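Local coordinates for protein Amuc_1102 (Akkermansia muciniphila, PDB 7DSZ) that is of unknown function but adopts an immunoglobulin-like fold related to archaeal type IV pilus proteins, and so probably belongs to a pilus-like surface structure, at residues F54-K59 against T109-Y114; P64-G69 against V103-N108; F78-V83 against K132-Q137. All coordinates share one frame; numbering follows the deposited sequence. Where two conformers were deposited one is given.

Overall arrangement
Strand 50-63 supplies the first half of contact 1 at 54-59, the loop after it that of contact 2 at 64-69, and strand 70-83 that of contact 3 at 78-83. Contact 2 closes first, at 103-108, tying the loop before strand 70-83 to the end of strand 91-104. Contact 1, closing directly afterwards with 109-114, encloses contact 2 and joins strands 50-63 and 109-115 of the three-stranded sheet. Contact 3 closes last, at 132-137, crosses both, and joins strands 70-83 and 134-143 of the other sheet. The sheets pack where Phe54 meets Ile80 and Val113 meets Phe78. Contact 2 lies about 32 Å from contact 3, centre to centre, on the opposite side of the chain's centre.

Contact 1 (F54-K59 against T109-Y114)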
# COMPACT_ATOMS: atom_id res chain seq x y z
N PHE C 54 -16.29 -4.73 9.69
CA PHE C 54 -16.43 -5.33 11.01
C PHE C 54 -15.79 -4.39 12.02
O PHE C 54 -14.61 -4.07 11.90
CB PHE C 54 -15.74 -6.70 11.07
CG PHE C 54 -16.36 -7.75 10.18
CD1 PHE C 54 -17.37 -8.58 10.66
CD2 PHE C 54 -15.92 -7.92 8.87
CE1 PHE C 54 -17.94 -9.57 9.83
CE2 PHE C 54 -16.49 -8.89 8.05
CZ PHE C 54 -17.50 -9.72 8.53
N GLU C 55 -16.57 -3.94 13.01
CA GLU C 55 -16.12 -2.92 13.95
C GLU C 55 -16.19 -3.47 15.36
O GLU C 55 -17.21 -4.05 15.73
CB GLU C 55 -17.02 -1.68 13.87
CG GLU C 55 -17.02 -1.00 12.50
CD GLU C 55 -15.92 0.02 12.42
OE1 GLU C 55 -15.76 0.79 13.40
OE2 GLU C 55 -15.19 0.03 11.40
N ILE C 56 -15.15 -3.27 16.17
CA ILE C 56 -15.19 -3.61 17.58
C ILE C 56 -14.72 -2.44 18.44
O ILE C 56 -13.57 -2.00 18.30
CB ILE C 56 -14.42 -4.90 17.92
CG1 ILE C 56 -14.58 -5.26 19.40
CG2 ILE C 56 -12.93 -4.84 17.50
CD1 ILE C 56 -14.29 -6.75 19.67
N PRO C 57 -15.57 -1.89 19.30
CA PRO C 57 -15.12 -0.85 20.23
C PRO C 57 -14.21 -1.44 21.30
O PRO C 57 -14.39 -2.58 21.73
CB PRO C 57 -16.41 -0.35 20.88
CG PRO C 57 -17.54 -0.97 20.14
CD PRO C 57 -16.98 -2.24 19.50
N PHE C 58 -13.25 -0.63 21.74
CA PHE C 58 -12.41 -1.07 22.85
C PHE C 58 -11.81 0.13 23.57
O PHE C 58 -11.79 1.24 23.05
CB PHE C 58 -11.32 -2.04 22.40
CG PHE C 58 -10.18 -1.40 21.64
CD1 PHE C 58 -10.25 -1.23 20.27
CD2 PHE C 58 -9.01 -1.05 22.29
CE1 PHE C 58 -9.17 -0.70 19.57
CE2 PHE C 58 -7.94 -0.52 21.60
CZ PHE C 58 -8.02 -0.33 20.23
N LYS C 59 -11.35 -0.13 24.80
CA LYS C 59 -10.66 0.87 25.61
C LYS C 59 -9.51 0.16 26.33
O LYS C 59 -9.64 -1.01 26.70
CB LYS C 59 -11.61 1.54 26.62
CG LYS C 59 -10.92 2.54 27.54
CD LYS C 59 -11.90 3.09 28.58
CE LYS C 59 -12.59 4.33 28.07
NZ LYS C 59 -13.29 5.08 29.17
N THR C 109 -12.01 3.79 21.61
CA THR C 109 -11.58 3.79 20.22
C THR C 109 -12.13 2.52 19.57
O THR C 109 -12.99 1.84 20.13
CB THR C 109 -10.05 3.94 20.14
OG1 THR C 109 -9.64 4.04 18.77
CG2 THR C 109 -9.34 2.78 20.83
N TYR C 110 -11.67 2.23 18.35
CA TYR C 110 -12.22 1.12 17.58
C TYR C 110 -11.11 0.39 16.85
O TYR C 110 -10.11 0.98 16.44
CB TYR C 110 -13.21 1.60 16.51
CG TYR C 110 -14.66 1.61 16.93
CD1 TYR C 110 -15.47 0.49 16.72
CD2 TYR C 110 -15.23 2.75 17.50
CE1 TYR C 110 -16.81 0.49 17.09
CE2 TYR C 110 -16.57 2.76 17.88
CZ TYR C 110 -17.35 1.64 17.66
OH TYR C 110 -18.69 1.63 18.00
N ALA C 111 -11.33 -0.91 16.64
CA ALA C 111 -10.56 -1.71 15.69
C ALA C 111 -11.50 -2.20 14.58
O ALA C 111 -12.72 -2.26 14.76
CB ALA C 111 -9.88 -2.90 16.39
N SER C 112 -10.94 -2.55 13.42
CA SER C 112 -11.81 -2.96 12.33
C SER C 112 -11.07 -3.86 11.35
O SER C 112 -9.83 -3.89 11.29
CB SER C 112 -12.39 -1.75 11.59
OG SER C 112 -11.37 -0.97 10.97
N VAL C 113 -11.86 -4.63 10.59
CA VAL C 113 -11.37 -5.38 9.43
C VAL C 113 -12.50 -5.41 8.42
O VAL C 113 -13.66 -5.16 8.74
CB VAL C 113 -10.92 -6.83 9.72
CG1 VAL C 113 -9.54 -6.84 10.33
CG2 VAL C 113 -11.95 -7.55 10.59
N TYR C 114 -12.16 -5.72 7.16
CA TYR C 114 -13.09 -5.52 6.06
C TYR C 114 -13.08 -6.70 5.10
O TYR C 114 -12.05 -7.35 4.90
CB TYR C 114 -12.76 -4.25 5.25
CG TYR C 114 -12.66 -3.01 6.13
CD1 TYR C 114 -11.56 -2.81 6.96
CD2 TYR C 114 -13.69 -2.07 6.16
CE1 TYR C 114 -11.48 -1.72 7.80
CE2 TYR C 114 -13.62 -0.94 6.99
CZ TYR C 114 -12.50 -0.78 7.81
OH TYR C 114 -12.40 0.32 8.65
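Pro57 lies over one face of the Tyr110 ring, its CB 4.1 Å from the ring centroid and 21° off the normal, a CH-pi contact. The two side chains run side by side, with Pro57 CG 3.5 Å from Tyr110 CE1. Proline suits this place: the pair is a non-hydrogen-bonded one, so no N-H is needed toward 109-114, and its compact apolar ring packs on the aromatic surface. On the same side of the sheet, the Glu55 side chain crosses that of Tyr110 at about a right angle, carboxylate and ring planes 40° apart, with Glu55 OE1 3.3 Å from Tyr110 CD1.

On the side of Phe58 and Thr109 there is a second bump and hollow. The methyl CG2 of Thr109 sits over the Phe58 ring, 3.7 Å from its centroid. Phe58 CG is between its backbone N and carbonyl carbon (chi1 74°), which swings the ring across until its edge meets the backbone of Tyr110 and Ala111. The small Ala111 leaves room: its CB touches Phe58 CE1 at 3.9 Å and Ile56 CG2 at 3.8 Å.

Three antiparallel hydrogen-bonded pairs join the strands, Ile56 N reaching Ala111 O at 3.0 Å in an almost straight bond.

Tyr193 OH bonds Glu55 OE2, and Arg192 makes a cation-pi contact with Tyr110. With an alanine in place of Tyr110, Pro57 would probably lose the surface it lies on and the Arg192 cation its aromatic partner. The chemistry thus divides by face: Phe54, Phe58, Ala111 and Val113 pack on strand 70-83, with Thr109 the polar exception, its hydroxyl bonded to Arg192 O, whereas the buried Glu55 carboxylate is salt-bridged to Arg192, which would tend to favour its ionised form, although the nearby Asp53 would oppose this.

Contact 2 (P64-G69 against V103-N108); sequences PTPKSG and VPVGEN
Pro66 and Val105 reach toward each other, ring carbon CG of the proline standing 3.8 Å from CG2 of the valine. A proline, rigid and apolar, suits this buried spot just where the chain begins to turn. From Pro66 to Gly69 the backbone makes a type I beta turn, closed by a bond of 3.0 Å from Gly69 N to Pro66 O. Lys67 and Ser68 form its corner on the side turned from 103-108, and the Ser68 hydroxyl bonds the backbone N of Tyr70 as well as Asp86 and Arg122 of the second subunit. Gly69 ends the turn at a positive phi of 82°, where a side chain would strike the preceding carbonyl oxygen. That conformation carries Gly69 O to Val105 N, 2.9 Å away, in a fairly straight bond (164° at the hydrogen) whose donor is tilted from the carbonyl plane. The Val105 side chain lies beside the acceptor, its CB 3.7 Å from Gly69 O, while its CG2 reaches on to the proline.

The contact thus lies where strand 70-83 is about to begin and strand 91-104 has just ended, extending their antiparallel pairing by one bond. Val105 also touches Ile71 and, on strand 50-63, Glu61.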
# COMPACT_ATOMS: atom_id res chain seq x y z
N PRO C 64 1.83 0.33 35.31
CA PRO C 64 1.39 1.68 35.66
C PRO C 64 0.98 2.43 34.40
O PRO C 64 1.18 1.92 33.30
CB PRO C 64 2.64 2.30 36.29
CG PRO C 64 3.76 1.63 35.57
CD PRO C 64 3.30 0.22 35.28
N THR C 65 0.43 3.61 34.56
CA THR C 65 -0.03 4.37 33.40
C THR C 65 1.17 5.00 32.70
O THR C 65 1.99 5.65 33.35
CB THR C 65 -1.03 5.42 33.84
OG1 THR C 65 -2.13 4.77 34.47
CG2 THR C 65 -1.55 6.22 32.64
N PRO C 66 1.33 4.79 31.39
CA PRO C 66 2.49 5.35 30.69
C PRO C 66 2.45 6.87 30.71
O PRO C 66 1.39 7.47 30.54
CB PRO C 66 2.37 4.78 29.27
CG PRO C 66 0.91 4.48 29.11
CD PRO C 66 0.43 4.06 30.49
N LYS C 67 3.62 7.47 30.92
CA LYS C 67 3.70 8.93 31.01
C LYS C 67 3.19 9.60 29.74
O LYS C 67 2.56 10.67 29.82
CB LYS C 67 5.14 9.36 31.30
CG LYS C 67 5.66 8.89 32.65
CD LYS C 67 4.69 9.24 33.76
CE LYS C 67 5.22 8.80 35.12
NZ LYS C 67 4.19 8.96 36.18
N SER C 68 3.43 8.99 28.58
CA SER C 68 3.00 9.55 27.31
C SER C 68 1.50 9.45 27.08
O SER C 68 0.98 10.10 26.17
CB SER C 68 3.75 8.84 26.16
OG SER C 68 3.21 7.54 25.91
N GLY C 69 0.79 8.64 27.87
CA GLY C 69 -0.63 8.43 27.64
C GLY C 69 -0.94 7.40 26.58
O GLY C 69 -2.12 7.22 26.25
N VAL C 103 -1.39 3.37 20.71
CA VAL C 103 -2.75 3.12 21.18
C VAL C 103 -2.95 3.94 22.45
O VAL C 103 -2.18 3.76 23.41
CB VAL C 103 -3.00 1.62 21.42
CG1 VAL C 103 -4.45 1.41 21.82
CG2 VAL C 103 -2.70 0.83 20.13
N PRO C 104 -3.89 4.88 22.46
CA PRO C 104 -4.07 5.73 23.64
C PRO C 104 -4.66 4.92 24.78
O PRO C 104 -5.37 3.94 24.56
CB PRO C 104 -5.05 6.80 23.15
CG PRO C 104 -5.87 6.11 22.13
CD PRO C 104 -4.91 5.15 21.43
N VAL C 105 -4.32 5.33 26.00
CA VAL C 105 -4.83 4.70 27.21
C VAL C 105 -5.97 5.55 27.76
O VAL C 105 -5.91 6.79 27.72
CB VAL C 105 -3.70 4.53 28.25
CG1 VAL C 105 -4.23 3.92 29.53
CG2 VAL C 105 -2.57 3.67 27.69
N GLY C 106 -7.04 4.90 28.22
CA GLY C 106 -8.14 5.62 28.82
C GLY C 106 -9.10 6.27 27.85
O GLY C 106 -9.83 7.18 28.23
N GLU C 107 -9.12 5.82 26.60
CA GLU C 107 -9.87 6.49 25.54
C GLU C 107 -10.64 5.46 24.72
O GLU C 107 -10.07 4.47 24.28
CB GLU C 107 -8.91 7.28 24.66
CG GLU C 107 -9.53 8.14 23.61
CD GLU C 107 -8.48 9.01 22.94
OE1 GLU C 107 -7.65 9.60 23.66
OE2 GLU C 107 -8.49 9.10 21.69
N ASN C 108 -11.94 5.70 24.53
CA ASN C 108 -12.72 4.80 23.69
C ASN C 108 -12.24 4.92 22.26
O ASN C 108 -12.06 6.03 21.74
CB ASN C 108 -14.21 5.12 23.78
CG ASN C 108 -14.76 4.84 25.16
OD1 ASN C 108 -14.79 3.69 25.60
ND2 ASN C 108 -15.21 5.89 25.84

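Contact 3 (F78-V83 against K132-Q137); sequences FYIAVV and KWVKYQ
Tyr136 CG stands anti to its own carbonyl carbon (chi1 -57°), which sets the ring edge beside Ala81, with CD2 3.6 Å from the alanine CB in the plane of the ring. Trp133 takes a different rotamer: CG is placed between backbone N and carbonyl carbon (chi1 56°), and the indole runs alongside Val82, whose CG1 meets the ring at its edge, 3.9 Å from CE3. The small alanine suits a place where its CB lies in close contact with the tyrosine ring edge, and the beta-branched Val82 fits an extended strand while offering a methyl to the tryptophan.

The backbone is irregular here. Ala81 N bonds Tyr136 O at 2.9 Å, as in a hydrogen-bonded antiparallel pair, but Ala81 O faces two residues: it takes a bond of 2.8 Å from Lys135 N and a weak one of 3.4 Å from Tyr136 N. This is a classic beta bulge, with Lys135 as the extra residue. Past it the strands part, and a water bridges Val83 N and Trp133 O where a direct bond might otherwise form. The lysine is a natural choice for so exposed a position: its chain bends at chi2, lays CE 3.8 Å from Val83 CG2, and turns NZ back to Lys132 O, 2.7 Å away.

Strand 70-83 is flanked here by strand 134-143 and by strand 91-104, to which Ile80 and Val82 are bonded through their backbones. Helix 117-124 covers one end, where Ile123 touches both Val82 and Trp133. Phe54, from the other sheet, packs against Ile80, Val134 and Gln137, so this face turns toward the three-stranded sheet, consistent with the inside of the sandwich, while Tyr136 on the reverse face meets the ring of Trp161.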
# COMPACT_ATOMS: atom_id res chain seq x y z
N PHE C 78 -8.32 -11.20 14.12
CA PHE C 78 -9.72 -11.36 13.77
C PHE C 78 -9.95 -12.74 13.15
O PHE C 78 -9.17 -13.16 12.29
CB PHE C 78 -10.17 -10.30 12.76
CG PHE C 78 -10.13 -8.89 13.29
CD1 PHE C 78 -8.93 -8.18 13.29
CD2 PHE C 78 -11.28 -8.28 13.76
CE1 PHE C 78 -8.89 -6.88 13.75
CE2 PHE C 78 -11.25 -6.97 14.23
CZ PHE C 78 -10.06 -6.27 14.22
N TYR C 79 -11.02 -13.40 13.57
CA TYR C 79 -11.43 -14.70 13.04
C TYR C 79 -12.88 -14.60 12.62
O TYR C 79 -13.74 -14.27 13.45
CB TYR C 79 -11.28 -15.82 14.08
CG TYR C 79 -9.91 -15.92 14.70
CD1 TYR C 79 -9.59 -15.18 15.83
CD2 TYR C 79 -8.94 -16.76 14.17
CE1 TYR C 79 -8.35 -15.27 16.42
CE2 TYR C 79 -7.68 -16.86 14.75
CZ TYR C 79 -7.40 -16.10 15.87
OH TYR C 79 -6.16 -16.18 16.47
N ILE C 80 -13.16 -14.90 11.36
CA ILE C 80 -14.51 -14.82 10.82
C ILE C 80 -14.79 -16.12 10.08
O ILE C 80 -13.98 -16.56 9.25
CB ILE C 80 -14.69 -13.59 9.92
CG1 ILE C 80 -14.62 -12.31 10.77
CG2 ILE C 80 -16.02 -13.68 9.16
CD1 ILE C 80 -14.33 -11.03 9.98
N ALA C 81 -15.94 -16.73 10.37
CA ALA C 81 -16.34 -17.99 9.76
C ALA C 81 -17.60 -17.79 8.93
O ALA C 81 -18.57 -17.18 9.40
CB ALA C 81 -16.57 -19.07 10.84
N VAL C 82 -17.56 -18.28 7.69
CA VAL C 82 -18.68 -18.23 6.77
C VAL C 82 -18.81 -19.61 6.12
O VAL C 82 -17.87 -20.40 6.10
CB VAL C 82 -18.52 -17.13 5.68
CG1 VAL C 82 -18.31 -15.77 6.33
CG2 VAL C 82 -17.35 -17.46 4.75
N VAL C 83 -19.99 -19.87 5.57
CA VAL C 83 -20.20 -21.10 4.80
C VAL C 83 -19.48 -20.97 3.46
O VAL C 83 -19.63 -19.97 2.76
CB VAL C 83 -21.69 -21.36 4.59
CG1 VAL C 83 -21.89 -22.58 3.68
CG2 VAL C 83 -22.40 -21.56 5.93
N LYS C 132 -27.89 -14.17 7.58
CA LYS C 132 -26.83 -14.19 8.58
C LYS C 132 -25.66 -14.98 8.03
O LYS C 132 -25.39 -16.13 8.41
CB LYS C 132 -27.34 -14.78 9.89
CG LYS C 132 -28.26 -13.87 10.67
CD LYS C 132 -27.57 -12.57 11.05
CE LYS C 132 -28.56 -11.42 11.05
NZ LYS C 132 -29.88 -11.85 11.59
N TRP C 133 -24.96 -14.36 7.08
CA TRP C 133 -23.88 -15.07 6.41
C TRP C 133 -22.62 -15.18 7.25
O TRP C 133 -21.76 -16.00 6.94
CB TRP C 133 -23.57 -14.40 5.06
CG TRP C 133 -23.23 -12.93 5.10
CD1 TRP C 133 -24.11 -11.88 5.02
CD2 TRP C 133 -21.92 -12.36 5.15
NE1 TRP C 133 -23.41 -10.69 5.03
CE2 TRP C 133 -22.07 -10.96 5.11
CE3 TRP C 133 -20.63 -12.90 5.22
CZ2 TRP C 133 -20.97 -10.08 5.15
CZ3 TRP C 133 -19.55 -12.04 5.26
CH2 TRP C 133 -19.72 -10.64 5.24
N VAL C 134 -22.50 -14.39 8.32
CA VAL C 134 -21.39 -14.53 9.25
C VAL C 134 -21.80 -15.55 10.31
O VAL C 134 -22.67 -15.28 11.14
CB VAL C 134 -21.03 -13.19 9.90
CG1 VAL C 134 -19.83 -13.38 10.83
CG2 VAL C 134 -20.74 -12.14 8.83
N LYS C 135 -21.16 -16.72 10.30
CA LYS C 135 -21.55 -17.80 11.21
C LYS C 135 -20.89 -17.68 12.57
O LYS C 135 -21.55 -17.82 13.60
CB LYS C 135 -21.23 -19.15 10.57
CG LYS C 135 -22.05 -19.42 9.31
CD LYS C 135 -23.51 -19.02 9.51
CE LYS C 135 -24.34 -19.32 8.27
NZ LYS C 135 -25.73 -18.83 8.38
N TYR C 136 -19.58 -17.44 12.60
CA TYR C 136 -18.84 -17.25 13.84
C TYR C 136 -17.92 -16.04 13.72
O TYR C 136 -17.44 -15.71 12.63
CB TYR C 136 -18.00 -18.45 14.17
CG TYR C 136 -18.79 -19.74 14.26
CD1 TYR C 136 -19.70 -19.93 15.28
CD2 TYR C 136 -18.62 -20.75 13.33
CE1 TYR C 136 -20.43 -21.10 15.38
CE2 TYR C 136 -19.34 -21.94 13.43
CZ TYR C 136 -20.24 -22.10 14.46
OH TYR C 136 -20.97 -23.25 14.57
N GLN C 137 -17.67 -15.40 14.87
CA GLN C 137 -16.75 -14.26 14.96
C GLN C 137 -15.89 -14.41 16.21
O GLN C 137 -16.33 -14.92 17.24
CB GLN C 137 -17.48 -12.91 15.06
CG GLN C 137 -18.43 -12.64 13.94
CD GLN C 137 -19.03 -11.24 13.99
OE1 GLN C 137 -19.28 -10.63 12.95
NE2 GLN C 137 -19.30 -10.75 15.20
O HOH W 1 -22.19 -17.97 5.42